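Local coordinates for synaptic vesicle membrane protein VAT-1 homolog-like (Homo sapiens, PDB 4A27) that probably works as an oxidoreductase of the quinone oxidoreductase subfamily of the zinc-containing alcohol dehydrogenase family, at residues 61-66 / 93-98; 6-11 / 19-24. One frame throughout, in Å; residues are numbered along the deposited sequence.

Contact 1 (61-66 / 93-98); sequences PLVPGF and NYNAWA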
loop_
_atom_site.group_PDB
_atom_site.type_symbol
_atom_site.label_atom_id
_atom_site.label_comp_id
_atom_site.label_asym_id
_atom_site.label_seq_id
_atom_site.Cartn_x
_atom_site.Cartn_y
_atom_site.Cartn_z
ATOM N N PRO A 61 -14.337 6.085 -36.724
ATOM C CA PRO A 61 -14.729 7.269 -35.930
ATOM C C PRO A 61 -15.315 6.874 -34.584
ATOM O O PRO A 61 -15.793 5.748 -34.424
ATOM C CB PRO A 61 -15.793 7.953 -36.792
ATOM C CG PRO A 61 -16.285 6.877 -37.732
ATOM C CD PRO A 61 -15.066 6.030 -38.002
ATOM N N LEU A 62 -15.233 7.781 -33.616
ATOM C CA LEU A 62 -15.700 7.508 -32.263
ATOM C C LEU A 62 -16.067 8.792 -31.552
ATOM O O LEU A 62 -15.586 9.861 -31.887
ATOM C CB LEU A 62 -14.656 6.731 -31.460
ATOM C CG LEU A 62 -13.316 7.356 -31.051
ATOM C CD1 LEU A 62 -13.446 8.178 -29.801
ATOM C CD2 LEU A 62 -12.326 6.225 -30.825
ATOM N N VAL A 63 -16.965 8.677 -30.587
ATOM C CA VAL A 63 -17.357 9.815 -29.770
ATOM C C VAL A 63 -16.487 9.688 -28.489
ATOM O O VAL A 63 -16.527 8.659 -27.798
ATOM C CB VAL A 63 -18.870 9.788 -29.491
ATOM C CG1 VAL A 63 -19.292 11.009 -28.576
ATOM C CG2 VAL A 63 -19.700 9.754 -30.821
ATOM N N PRO A 64 -15.619 10.676 -28.221
ATOM C CA PRO A 64 -14.814 10.617 -26.983
ATOM C C PRO A 64 -15.575 10.980 -25.699
ATOM O O PRO A 64 -16.750 11.345 -25.756
ATOM C CB PRO A 64 -13.755 11.693 -27.193
ATOM C CG PRO A 64 -13.937 12.200 -28.580
ATOM C CD PRO A 64 -15.336 11.904 -28.976
ATOM N N GLY A 65 -14.880 10.828 -24.568
ATOM C CA GLY A 65 -15.318 11.306 -23.265
ATOM C C GLY A 65 -15.807 10.206 -22.358
ATOM O O GLY A 65 -16.521 9.286 -22.803
ATOM N N PHE A 66 -15.477 10.332 -21.074
ATOM C CA PHE A 66 -15.726 9.283 -20.073
ATOM C C PHE A 66 -16.605 9.705 -18.888
ATOM O O PHE A 66 -16.921 8.885 -18.026
ATOM C CB PHE A 66 -14.398 8.796 -19.526
ATOM C CG PHE A 66 -13.536 8.174 -20.568
ATOM C CD1 PHE A 66 -13.811 6.900 -21.048
ATOM C CD2 PHE A 66 -12.485 8.864 -21.110
ATOM C CE1 PHE A 66 -13.037 6.332 -22.037
ATOM C CE2 PHE A 66 -11.702 8.295 -22.089
ATOM C CZ PHE A 66 -11.988 7.024 -22.555
ATOM N N ASN A 93 -18.087 4.541 -20.964
ATOM C CA ASN A 93 -16.916 4.021 -21.642
ATOM C C ASN A 93 -16.933 4.600 -23.035
ATOM O O ASN A 93 -17.393 3.971 -23.976
ATOM C CB ASN A 93 -16.922 2.473 -21.641
ATOM C CG ASN A 93 -15.577 1.864 -22.044
ATOM O OD1 ASN A 93 -14.594 2.558 -22.286
ATOM N ND2 ASN A 93 -15.535 0.543 -22.094
ATOM N N TYR A 94 -16.428 5.823 -23.155
ATOM C CA TYR A 94 -16.520 6.621 -24.401
ATOM C C TYR A 94 -17.933 7.094 -24.548
ATOM O O TYR A 94 -18.809 6.735 -23.743
ATOM C CB TYR A 94 -16.096 5.838 -25.663
ATOM C CG TYR A 94 -14.645 5.493 -25.687
ATOM C CD1 TYR A 94 -13.706 6.399 -26.156
ATOM C CD2 TYR A 94 -14.202 4.280 -25.219
ATOM C CE1 TYR A 94 -12.349 6.105 -26.153
ATOM C CE2 TYR A 94 -12.849 3.975 -25.198
ATOM C CZ TYR A 94 -11.928 4.894 -25.665
ATOM O OH TYR A 94 -10.578 4.562 -25.663
ATOM N N ASN A 95 -18.150 7.936 -25.549
ATOM C CA ASN A 95 -19.508 8.404 -25.912
ATOM C C ASN A 95 -20.121 9.460 -25.008
ATOM O O ASN A 95 -21.270 9.823 -25.198
ATOM C CB ASN A 95 -20.498 7.244 -26.070
ATOM C CG ASN A 95 -20.137 6.336 -27.218
ATOM O OD1 ASN A 95 -20.067 6.767 -28.345
ATOM N ND2 ASN A 95 -19.888 5.081 -26.930
ATOM N N ALA A 96 -19.339 10.025 -24.099
ATOM C CA ALA A 96 -19.856 11.062 -23.220
ATOM C C ALA A 96 -20.056 12.412 -23.920
ATOM O O ALA A 96 -20.934 13.152 -23.512
ATOM C CB ALA A 96 -18.959 11.235 -22.001
ATOM N N TRP A 97 -19.270 12.742 -24.947
ATOM C CA TRP A 97 -19.386 14.056 -25.591
ATOM C C TRP A 97 -20.514 14.161 -26.624
ATOM O O TRP A 97 -20.272 14.425 -27.798
ATOM C CB TRP A 97 -18.061 14.482 -26.239
ATOM C CG TRP A 97 -16.939 14.619 -25.258
ATOM C CD1 TRP A 97 -17.026 14.556 -23.885
ATOM C CD2 TRP A 97 -15.573 14.934 -25.550
ATOM N NE1 TRP A 97 -15.792 14.769 -23.324
ATOM C CE2 TRP A 97 -14.879 14.983 -24.315
ATOM C CE3 TRP A 97 -14.852 15.112 -26.740
ATOM C CZ2 TRP A 97 -13.508 15.237 -24.228
ATOM C CZ3 TRP A 97 -13.507 15.365 -26.663
ATOM C CH2 TRP A 97 -12.838 15.416 -25.409
ATOM N N ALA A 98 -21.744 14.022 -26.152
ATOM C CA ALA A 98 -22.935 14.012 -26.994
ATOM C C ALA A 98 -24.106 14.512 -26.152
ATOM O O ALA A 98 -24.029 14.562 -24.913
ATOM C CB ALA A 98 -23.214 12.602 -27.535
#
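P64 and G65 lie across one face of the W97 indole, while F66 turns its ring edge onto the face of Y94: two loops of the GroES-like domain of a medium-chain dehydrogenase fold are thus joined by two aromatic contacts. The pyrrolidine meets the benzo half of the indole, P64 CB standing 3.9 Å from the centroid of the W97 six-membered ring in a CH-pi contact. G65 CA does the same over the pyrrole half, 3.7 Å from the W97 five-membered ring centroid; any side chain at G65 would run into W97 CD1. CG of W97 is turned anti to its carbonyl carbon (chi1 -61°), which lays the indole flat beneath the P64-G65 peptide. With an alanine in place of W97, P64 and G65 would probably lose the flat surface they rest on, leaving a gap beside D46 and M326, which also touch the indole. In the other pair, F66 CE1 and CZ reach over the Y94 ring, with the two planes inclined at 58°. Along the backbone, W97 N donates to P64 O in the carbonyl plane, whereas A96 N approaches G65 O from above its plane. On the other side of P64, V63 sets CB against N95 OD1, at 3.4 Å, and its carbonyl O receives N95 N at 2.9 Å, again from above the carbonyl plane.

Contact 2 (6-11 / 19-24); sequences AVVLAG and RLFRKA
A beta hairpin near the N-terminus, made of strands 4-9 and 18-23, illustrates how antiparallel pairing alternates backbone bonds with side-chain contacts. A6 and F21 form one hydrogen-bonded pair: A6 N donates a hydrogen bond to F21 O, 2.9 Å away, and F21 N returns a bond to A6 O. Two residues along, V8 and R19 repeat the exchange, V8 N bonding R19 O and R19 N bonding V8 O. Between these pairs V7 and L20 make a non-hydrogen-bonded pair whose CA atoms are 4.7 Å apart.

Side chains divide between the two faces. On the one holding V7 and L20, V7 CG2 meets L20 CD2 obliquely at 4.0 Å; L20 CD2 also leans over the backbone to within 3.4 Å of A6 O. V8 and F21 share the other face on a diagonal and cross at about a right angle. With V8 CG2 placed anti to the carbonyl carbon (chi1 -166° for CG1), that methyl lies 3.7 Å from F21 CB and sits in the plane of the phenyl ring, at its edge. Beside A6, the aliphatic part of K23 passes at the looser distance of 4.4 Å from A6 CB to K23 CD.

The carbonyls of A6 and R19 each take an N-H and also a CA-H contact, from L20 and V7 respectively. Pairing therefore rests chiefly on backbone polarity, with small apolar contacts on each face adding to it.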
loop_
_atom_site.group_PDB
_atom_site.type_symbol
_atom_site.label_atom_id
_atom_site.label_comp_id
_atom_site.label_asym_id
_atom_site.label_seq_id
_atom_site.Cartn_x
_atom_site.Cartn_y
_atom_site.Cartn_z
ATOM N N ALA A 6 -23.050 15.482 -31.539
ATOM C CA ALA A 6 -21.991 14.861 -30.826
ATOM C C ALA A 6 -20.651 15.327 -31.382
ATOM O O ALA A 6 -20.592 15.894 -32.472
ATOM C CB ALA A 6 -22.114 13.341 -30.920
ATOM N N VAL A 7 -19.599 15.183 -30.572
ATOM C CA VAL A 7 -18.240 15.414 -31.033
ATOM C C VAL A 7 -17.763 14.054 -31.541
ATOM O O VAL A 7 -17.930 13.045 -30.863
ATOM C CB VAL A 7 -17.303 15.918 -29.931
ATOM C CG1 VAL A 7 -15.868 16.043 -30.472
ATOM C CG2 VAL A 7 -17.782 17.259 -29.368
ATOM N N VAL A 8 -17.227 14.037 -32.757
ATOM C CA VAL A 8 -16.667 12.840 -33.341
ATOM C C VAL A 8 -15.159 13.035 -33.542
ATOM O O VAL A 8 -14.708 14.120 -33.944
ATOM C CB VAL A 8 -17.323 12.506 -34.703
ATOM C CG1 VAL A 8 -16.942 11.058 -35.097
ATOM C CG2 VAL A 8 -18.806 12.659 -34.624
ATOM N N LEU A 9 -14.404 11.990 -33.228
ATOM C CA LEU A 9 -12.997 11.905 -33.586
ATOM C C LEU A 9 -12.930 11.169 -34.929
ATOM O O LEU A 9 -13.205 9.972 -34.986
ATOM C CB LEU A 9 -12.218 11.145 -32.516
ATOM C CG LEU A 9 -10.724 10.981 -32.712
ATOM C CD1 LEU A 9 -10.026 12.324 -32.764
ATOM C CD2 LEU A 9 -10.182 10.092 -31.617
ATOM N N ALA A 10 -12.600 11.899 -35.998
ATOM C CA ALA A 10 -12.631 11.346 -37.369
ATOM C C ALA A 10 -11.580 10.260 -37.553
ATOM O O ALA A 10 -11.883 9.175 -38.033
ATOM C CB ALA A 10 -12.425 12.449 -38.377
ATOM N N GLY A 11 -10.352 10.569 -37.150
ATOM C CA GLY A 11 -9.303 9.567 -36.953
ATOM C C GLY A 11 -8.298 10.075 -35.924
ATOM O O GLY A 11 -8.413 11.201 -35.439
ATOM N N ARG A 19 -14.482 17.076 -34.746
ATOM C CA ARG A 19 -15.518 17.823 -35.464
ATOM C C ARG A 19 -16.894 17.592 -34.819
ATOM O O ARG A 19 -17.081 16.621 -34.089
ATOM C CB ARG A 19 -15.513 17.348 -36.928
ATOM C CG ARG A 19 -14.200 17.567 -37.712
ATOM C CD ARG A 19 -14.062 16.694 -38.979
ATOM N NE ARG A 19 -15.045 16.977 -40.036
ATOM C CZ ARG A 19 -14.938 17.917 -40.980
ATOM N NH1 ARG A 19 -13.877 18.716 -41.064
ATOM N NH2 ARG A 19 -15.913 18.058 -41.869
ATOM N N LEU A 20 -17.857 18.475 -35.085
ATOM C CA LEU A 20 -19.228 18.250 -34.628
ATOM C C LEU A 20 -20.027 17.542 -35.721
ATOM O O LEU A 20 -19.810 17.785 -36.910
ATOM C CB LEU A 20 -19.900 19.561 -34.234
ATOM C CG LEU A 20 -19.535 19.981 -32.809
ATOM C CD1 LEU A 20 -19.691 21.491 -32.654
ATOM C CD2 LEU A 20 -20.389 19.197 -31.782
ATOM N N PHE A 21 -20.938 16.661 -35.311
ATOM C CA PHE A 21 -21.773 15.915 -36.239
ATOM C C PHE A 21 -23.021 15.342 -35.627
ATOM O O PHE A 21 -23.208 15.383 -34.426
ATOM C CB PHE A 21 -20.924 14.792 -36.790
ATOM C CG PHE A 21 -19.934 15.289 -37.775
ATOM C CD1 PHE A 21 -20.354 16.088 -38.833
ATOM C CD2 PHE A 21 -18.588 15.066 -37.605
ATOM C CE1 PHE A 21 -19.455 16.607 -39.714
ATOM C CE2 PHE A 21 -17.680 15.593 -38.501
ATOM C CZ PHE A 21 -18.120 16.363 -39.553
ATOM N N ARG A 22 -23.888 14.810 -36.471
ATOM C CA ARG A 22 -25.159 14.298 -36.002
ATOM C C ARG A 22 -25.086 12.815 -35.896
ATOM O O ARG A 22 -24.379 12.195 -36.659
ATOM C CB ARG A 22 -26.267 14.687 -36.955
ATOM C CG ARG A 22 -26.538 16.184 -36.918
ATOM C CD ARG A 22 -27.753 16.486 -36.037
ATOM N NE ARG A 22 -27.936 17.922 -35.859
ATOM C CZ ARG A 22 -28.622 18.450 -34.856
ATOM N NH1 ARG A 22 -29.196 17.666 -33.938
ATOM N NH2 ARG A 22 -28.720 19.768 -34.764
ATOM N N LYS A 23 -25.822 12.253 -34.950
ATOM C CA LYS A 23 -25.743 10.846 -34.663
ATOM C C LYS A 23 -27.093 10.273 -34.246
ATOM O O LYS A 23 -27.922 10.993 -33.695
ATOM C CB LYS A 23 -24.735 10.694 -33.538
ATOM C CG LYS A 23 -24.419 9.297 -33.089
ATOM C CD LYS A 23 -23.099 9.254 -32.316
ATOM C CE LYS A 23 -22.558 7.843 -32.164
ATOM N NZ LYS A 23 -23.635 6.870 -31.838
ATOM N N ALA A 24 -27.308 8.984 -34.514
ATOM C CA ALA A 24 -28.469 8.267 -33.987
ATOM C C ALA A 24 -28.496 8.373 -32.458
ATOM O O ALA A 24 -27.511 8.093 -31.795
ATOM C CB ALA A 24 -28.416 6.779 -34.410
#

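Contact 2 closes before contact 1 opens along the chain, yet their centres lie only about 9 Å apart, on the same side of the chain's centre. Strand 4-9 joins them: one edge pairs with strand 18-23, while V7 N and L9 N probably bond to W97 O and L62 O of contact 1. The hairpin is thereby held against the two loops, one leading into strand 67-75 and the other joining strands 87-91 and 100-104 of the mixed sheet. V63 CG1 and P64 CD also pack on V7 O, 3.4 Å from each. Here the hairpin meets the domain through the outer edge of strand 4-9, which bonds to loops and not to another strand of the mixed sheet.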